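Local atomic coordinates of geranyltranstransferase (Methylococcus capsulatus, PDB entry 3TS7), a protein that probably makes farnesyl diphosphate, as a magnesium-dependent prenyltransferase of the FPP/GGPP synthase family. Residues A78-S86 against L151-V161. Sequence-based numbering, arbitrary orientation.
Sequences AVEFIHVYS and LAKASGPAGMV. With PO4 (phosphate ion), chain F.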
ATOM      1  N   ALA B  78       7.725   8.577   3.518  1.00 32.40           N
ATOM      2  CA  ALA B  78       7.063   7.601   2.645  1.00 32.82           C
ATOM      3  C   ALA B  78       7.801   6.280   2.658  1.00 36.97           C
ATOM      4  O   ALA B  78       7.169   5.230   2.820  1.00 31.30           O
ATOM      5  CB  ALA B  78       6.948   8.118   1.208  1.00 30.91           C
ATOM      6  N   VAL B  79       9.133   6.317   2.504  1.00 29.85           N
ATOM      7  CA  VAL B  79       9.893   5.053   2.540  1.00 37.69           C
ATOM      8  C   VAL B  79       9.900   4.433   3.918  1.00 28.62           C
ATOM      9  O   VAL B  79       9.888   3.219   4.031  1.00 36.18           O
ATOM     10  CB  VAL B  79      11.355   5.135   1.973  1.00 30.63           C
ATOM     11  CG1 VAL B  79      11.335   5.320   0.481  1.00 39.61           C
ATOM     12  CG2 VAL B  79      12.179   6.225   2.671  1.00 34.33           C
ATOM     13  N   GLU B  80       9.901   5.260   4.964  1.00 34.17           N
ATOM     14  CA  GLU B  80       9.882   4.747   6.328  1.00 30.47           C
ATOM     15  C   GLU B  80       8.534   4.118   6.713  1.00 40.36           C
ATOM     16  O   GLU B  80       8.511   3.121   7.454  1.00 36.63           O
ATOM     17  CB  GLU B  80      10.272   5.834   7.340  1.00 32.38           C
ATOM     18  CG  GLU B  80      10.458   5.352   8.774  1.00 35.70           C
ATOM     19  CD  GLU B  80      11.673   4.439   8.968  1.00 45.62           C
ATOM     20  OE1 GLU B  80      11.993   4.100  10.126  1.00 44.67           O
ATOM     21  OE2 GLU B  80      12.314   4.052   7.976  1.00 39.96           O
ATOM     22  N   PHE B  81       7.436   4.702   6.217  1.00 36.87           N
ATOM     23  CA  PHE B  81       6.098   4.129   6.406  1.00 33.26           C
ATOM     24  C   PHE B  81       6.039   2.724   5.801  1.00 35.85           C
ATOM     25  O   PHE B  81       5.556   1.795   6.452  1.00 37.46           O
ATOM     26  CB  PHE B  81       4.998   5.014   5.776  1.00 29.69           C
ATOM     27  CG  PHE B  81       4.647   6.257   6.581  1.00 31.77           C
ATOM     28  CD1 PHE B  81       4.918   6.339   7.947  1.00 30.09           C
ATOM     29  CD2 PHE B  81       3.966   7.315   5.976  1.00 42.03           C
ATOM     30  CE1 PHE B  81       4.557   7.493   8.695  1.00 36.28           C
ATOM     31  CE2 PHE B  81       3.611   8.470   6.712  1.00 35.23           C
ATOM     32  CZ  PHE B  81       3.917   8.555   8.067  1.00 35.25           C
ATOM     33  N   ILE B  82       6.542   2.583   4.569  1.00 30.56           N
ATOM     34  CA  ILE B  82       6.580   1.297   3.880  1.00 34.91           C
ATOM     35  C   ILE B  82       7.388   0.298   4.691  1.00 35.36           C
ATOM     36  O   ILE B  82       6.896  -0.800   4.974  1.00 36.48           O
ATOM     37  CB  ILE B  82       7.133   1.394   2.435  1.00 33.09           C
ATOM     38  CG1 ILE B  82       6.202   2.210   1.533  1.00 35.78           C
ATOM     39  CG2 ILE B  82       7.287   0.011   1.813  1.00 34.01           C
ATOM     40  CD1 ILE B  82       4.826   1.573   1.269  1.00 42.56           C
ATOM     41  N   HIS B  83       8.595   0.700   5.095  1.00 35.45           N
ATOM     42  CA  HIS B  83       9.479  -0.146   5.926  1.00 35.55           C
ATOM     43  C   HIS B  83       8.760  -0.649   7.185  1.00 40.39           C
ATOM     44  O   HIS B  83       8.728  -1.855   7.445  1.00 40.79           O
ATOM     45  CB  HIS B  83      10.764   0.609   6.285  1.00 33.37           C
ATOM     46  CG  HIS B  83      11.612  -0.083   7.308  1.00 39.71           C
ATOM     47  ND1 HIS B  83      12.189  -1.317   7.086  1.00 40.54           N
ATOM     48  CD2 HIS B  83      11.967   0.276   8.564  1.00 38.82           C
ATOM     49  CE1 HIS B  83      12.846  -1.694   8.168  1.00 34.39           C
ATOM     50  NE2 HIS B  83      12.737  -0.741   9.075  1.00 41.32           N
ATOM     51  N   VAL B  84       8.148   0.269   7.935  1.00 38.46           N
ATOM     52  CA  VAL B  84       7.425  -0.091   9.163  1.00 41.39           C
ATOM     53  C   VAL B  84       6.226  -1.016   8.894  1.00 36.87           C
ATOM     54  O   VAL B  84       6.049  -2.010   9.591  1.00 41.23           O
ATOM     55  CB  VAL B  84       7.031   1.143  10.018  1.00 41.54           C
ATOM     56  CG1 VAL B  84       6.128   0.734  11.207  1.00 39.15           C
ATOM     57  CG2 VAL B  84       8.290   1.841  10.550  1.00 39.71           C
ATOM     58  N   TYR B  85       5.437  -0.709   7.870  1.00 37.82           N
ATOM     59  CA  TYR B  85       4.329  -1.585   7.505  1.00 40.35           C
ATOM     60  C   TYR B  85       4.830  -3.035   7.271  1.00 46.49           C
ATOM     61  O   TYR B  85       4.231  -3.977   7.805  1.00 41.90           O
ATOM     62  CB  TYR B  85       3.475  -1.016   6.338  1.00 28.32           C
ATOM     63  CG  TYR B  85       3.355  -1.925   5.162  1.00 31.15           C
ATOM     64  CD1 TYR B  85       2.627  -3.122   5.229  1.00 39.67           C
ATOM     65  CD2 TYR B  85       4.002  -1.608   3.967  1.00 27.17           C
ATOM     66  CE1 TYR B  85       2.566  -3.971   4.135  1.00 32.97           C
ATOM     67  CE2 TYR B  85       3.940  -2.438   2.888  1.00 28.85           C
ATOM     68  CZ  TYR B  85       3.237  -3.626   2.978  1.00 37.98           C
ATOM     69  OH  TYR B  85       3.207  -4.446   1.889  1.00 37.61           O
ATOM     70  N   SER B  86       5.925  -3.199   6.521  1.00 41.38           N
ATOM     71  CA  SER B  86       6.499  -4.521   6.262  1.00 40.97           C
ATOM     72  C   SER B  86       6.905  -5.235   7.543  1.00 40.20           C
ATOM     73  O   SER B  86       6.680  -6.430   7.641  1.00 42.91           O
ATOM     74  CB  SER B  86       7.706  -4.453   5.317  1.00 37.88           C
ATOM     75  OG  SER B  86       8.848  -3.959   6.003  1.00 41.79           O
ATOM     76  N   LEU B 151       8.145   3.923  -5.658  1.00 27.46           N
ATOM     77  CA  LEU B 151       7.788   3.302  -4.385  1.00 29.89           C
ATOM     78  C   LEU B 151       6.898   2.067  -4.610  1.00 29.10           C
ATOM     79  O   LEU B 151       7.042   1.048  -3.915  1.00 29.69           O
ATOM     80  CB  LEU B 151       7.127   4.301  -3.424  1.00 34.30           C
ATOM     81  CG  LEU B 151       6.996   3.820  -1.962  1.00 30.49           C
ATOM     82  CD1 LEU B 151       8.329   3.778  -1.229  1.00 32.41           C
ATOM     83  CD2 LEU B 151       6.029   4.734  -1.203  1.00 39.69           C
ATOM     84  N   ALA B 152       6.012   2.143  -5.593  1.00 28.72           N
ATOM     85  CA  ALA B 152       5.104   1.038  -5.855  1.00 30.35           C
ATOM     86  C   ALA B 152       5.875  -0.174  -6.384  1.00 36.31           C
ATOM     87  O   ALA B 152       5.627  -1.275  -5.943  1.00 32.89           O
ATOM     88  CB  ALA B 152       4.032   1.445  -6.818  1.00 26.25           C
ATOM     89  N   LYS B 153       6.839   0.048  -7.285  1.00 36.39           N
ATOM     90  CA  LYS B 153       7.622  -1.044  -7.865  1.00 38.79           C
ATOM     91  C   LYS B 153       8.538  -1.670  -6.817  1.00 41.33           C
ATOM     92  O   LYS B 153       8.663  -2.907  -6.750  1.00 37.84           O
ATOM     93  CB  LYS B 153       8.405  -0.563  -9.091  1.00 41.68           C
ATOM     94  CG  LYS B 153       8.814  -1.663 -10.089  1.00 59.25           C
ATOM     95  CD  LYS B 153      10.077  -1.257 -10.851  1.00 65.50           C
ATOM     96  CE  LYS B 153      10.141  -1.836 -12.270  1.00 82.79           C
ATOM     97  NZ  LYS B 153       9.833  -0.836 -13.351  1.00 87.71           N
ATOM     98  N   ALA B 154       9.131  -0.831  -5.968  1.00 36.33           N
ATOM     99  CA  ALA B 154       9.979  -1.308  -4.881  1.00 33.78           C
ATOM    100  C   ALA B 154       9.253  -2.048  -3.759  1.00 37.65           C
ATOM    101  O   ALA B 154       9.837  -2.921  -3.110  1.00 31.66           O
ATOM    102  CB  ALA B 154      10.818  -0.164  -4.298  1.00 34.24           C
ATOM    103  N   SER B 155       7.995  -1.700  -3.512  1.00 33.61           N
ATOM    104  CA  SER B 155       7.275  -2.271  -2.378  1.00 29.42           C
ATOM    105  C   SER B 155       6.414  -3.504  -2.735  1.00 26.79           C
ATOM    106  O   SER B 155       6.020  -4.228  -1.847  1.00 32.25           O
ATOM    107  CB  SER B 155       6.388  -1.203  -1.727  1.00 32.74           C
ATOM    108  OG  SER B 155       7.119   0.003  -1.512  1.00 41.88           O
ATOM    109  N   GLY B 156       6.121  -3.695  -4.021  1.00 27.79           N
ATOM    110  CA  GLY B 156       5.147  -4.679  -4.484  1.00 34.64           C
ATOM    111  C   GLY B 156       5.692  -6.077  -4.728  1.00 36.96           C
ATOM    112  O   GLY B 156       6.689  -6.451  -4.136  1.00 36.27           O
ATOM    113  N   PRO B 157       5.030  -6.848  -5.603  1.00 36.11           N
ATOM    114  CA  PRO B 157       5.419  -8.248  -5.823  1.00 42.19           C
ATOM    115  C   PRO B 157       6.787  -8.410  -6.492  1.00 43.73           C
ATOM    116  O   PRO B 157       7.411  -9.446  -6.334  1.00 45.28           O
ATOM    117  CB  PRO B 157       4.315  -8.793  -6.738  1.00 42.91           C
ATOM    118  CG  PRO B 157       3.602  -7.582  -7.292  1.00 45.22           C
ATOM    119  CD  PRO B 157       3.748  -6.516  -6.249  1.00 36.14           C
ATOM    120  N   ALA B 158       7.236  -7.414  -7.253  1.00 40.05           N
ATOM    121  CA  ALA B 158       8.549  -7.505  -7.887  1.00 39.59           C
ATOM    122  C   ALA B 158       9.651  -6.950  -6.978  1.00 40.48           C
ATOM    123  O   ALA B 158      10.842  -7.161  -7.233  1.00 44.56           O
ATOM    124  CB  ALA B 158       8.554  -6.843  -9.258  1.00 36.39           C
ATOM    125  N   GLY B 159       9.246  -6.298  -5.889  1.00 35.03           N
ATOM    126  CA  GLY B 159      10.159  -5.832  -4.868  1.00 29.81           C
ATOM    127  C   GLY B 159       9.981  -6.507  -3.526  1.00 35.74           C
ATOM    128  O   GLY B 159       9.983  -7.742  -3.428  1.00 38.27           O
ATOM    129  N   MET B 160       9.839  -5.681  -2.492  1.00 28.46           N
ATOM    130  CA  MET B 160       9.770  -6.090  -1.084  1.00 31.23           C
ATOM    131  C   MET B 160       8.837  -7.269  -0.737  1.00 39.87           C
ATOM    132  O   MET B 160       9.259  -8.211  -0.031  1.00 35.75           O
ATOM    133  CB  MET B 160       9.377  -4.882  -0.237  1.00 33.96           C
ATOM    134  CG  MET B 160       9.412  -5.107   1.266  1.00 35.84           C
ATOM    135  SD  MET B 160       8.891  -3.604   2.117  1.00 42.62           S
ATOM    136  CE  MET B 160       7.119  -3.684   1.789  1.00 40.74           C
ATOM    137  N   VAL B 161       7.588  -7.207  -1.224  1.00 37.36           N
ATOM    138  CA  VAL B 161       6.572  -8.232  -0.902  1.00 40.09           C
ATOM    139  C   VAL B 161       6.935  -9.588  -1.512  1.00 36.29           C
ATOM    140  O   VAL B 161       6.942 -10.598  -0.821  1.00 35.90           O
ATOM    141  CB  VAL B 161       5.141  -7.765  -1.293  1.00 35.28           C
ATOM    142  CG1 VAL B 161       4.168  -8.937  -1.449  1.00 42.25           C
ATOM    143  CG2 VAL B 161       4.634  -6.803  -0.232  1.00 30.88           C
TER
HETATM  144  P   PO4 F 324      14.520  -0.375  12.194  1.00 79.55           P
HETATM  145  O1  PO4 F 324      13.855   0.563  11.219  1.00 78.79           O
HETATM  146  O2  PO4 F 324      16.008  -0.379  11.949  1.00 95.65           O
HETATM  147  O3  PO4 F 324      14.272   0.101  13.605  1.00 88.82           O
HETATM  148  O4  PO4 F 324      13.952  -1.756  12.014  1.00 77.12           O
HETATM  149  O   HOH W   1       3.891  -3.410  -0.290  1.00 38.19           O
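I82 meets L151, S155 and M160 in a mostly apolar contact between helix 73-90 and, on either side of a short break, the end of helix 141-155 and start of helix 160-168. Its CG1 reaches L151 CD2 tip to tip at 3.7 Å, while V79 CG1 packs on L151 CD1; the branched leucine thus serves two partners one turn apart. I82 CG2, anti to the backbone N, lies 3.3 Å from S155 OG and also touches M160 CE. Cut back to an alanine here, the side chain would lose both branches, and the gap is likely to leave L151 CD2 and M160 CE without their shared apolar neighbour.

M160 suits its place by length and flexibility: extended through chi2, it bends at chi3 (74°), so that SD lies 3.5 Å from S86 CB and CE 3.6 Å from Y85 CE2, oblique to the ring.

Both serine hydroxyls bond back to carbonyls of their own helix: S86 OG to H83 O, and S155 OG to L151 O at 2.6 Å, from the opposite face to S155 N. Thus engaged, the small S155 can lie against a methyl. Y85 OH donates to a water in its ring plane (2.5 Å), which links to S155 O. On the helix's far side, H83 NE2 gives a bent bond (136°) to O1 of a phosphate ion, probably from the crystallisation liquor, also held by K51.

In this all-helical isoprenoid synthase fold, helix 73-90 runs into the first aspartate-rich motif, and the phosphate's position is consistent with the isopentenyl diphosphate site of relatives. Segments 78-86 and 151-155 run nearly parallel (23°); L191 of helix 177-201 and A127 of helix 113-133 also pack on I82, and L38 of the second subunit touches V161.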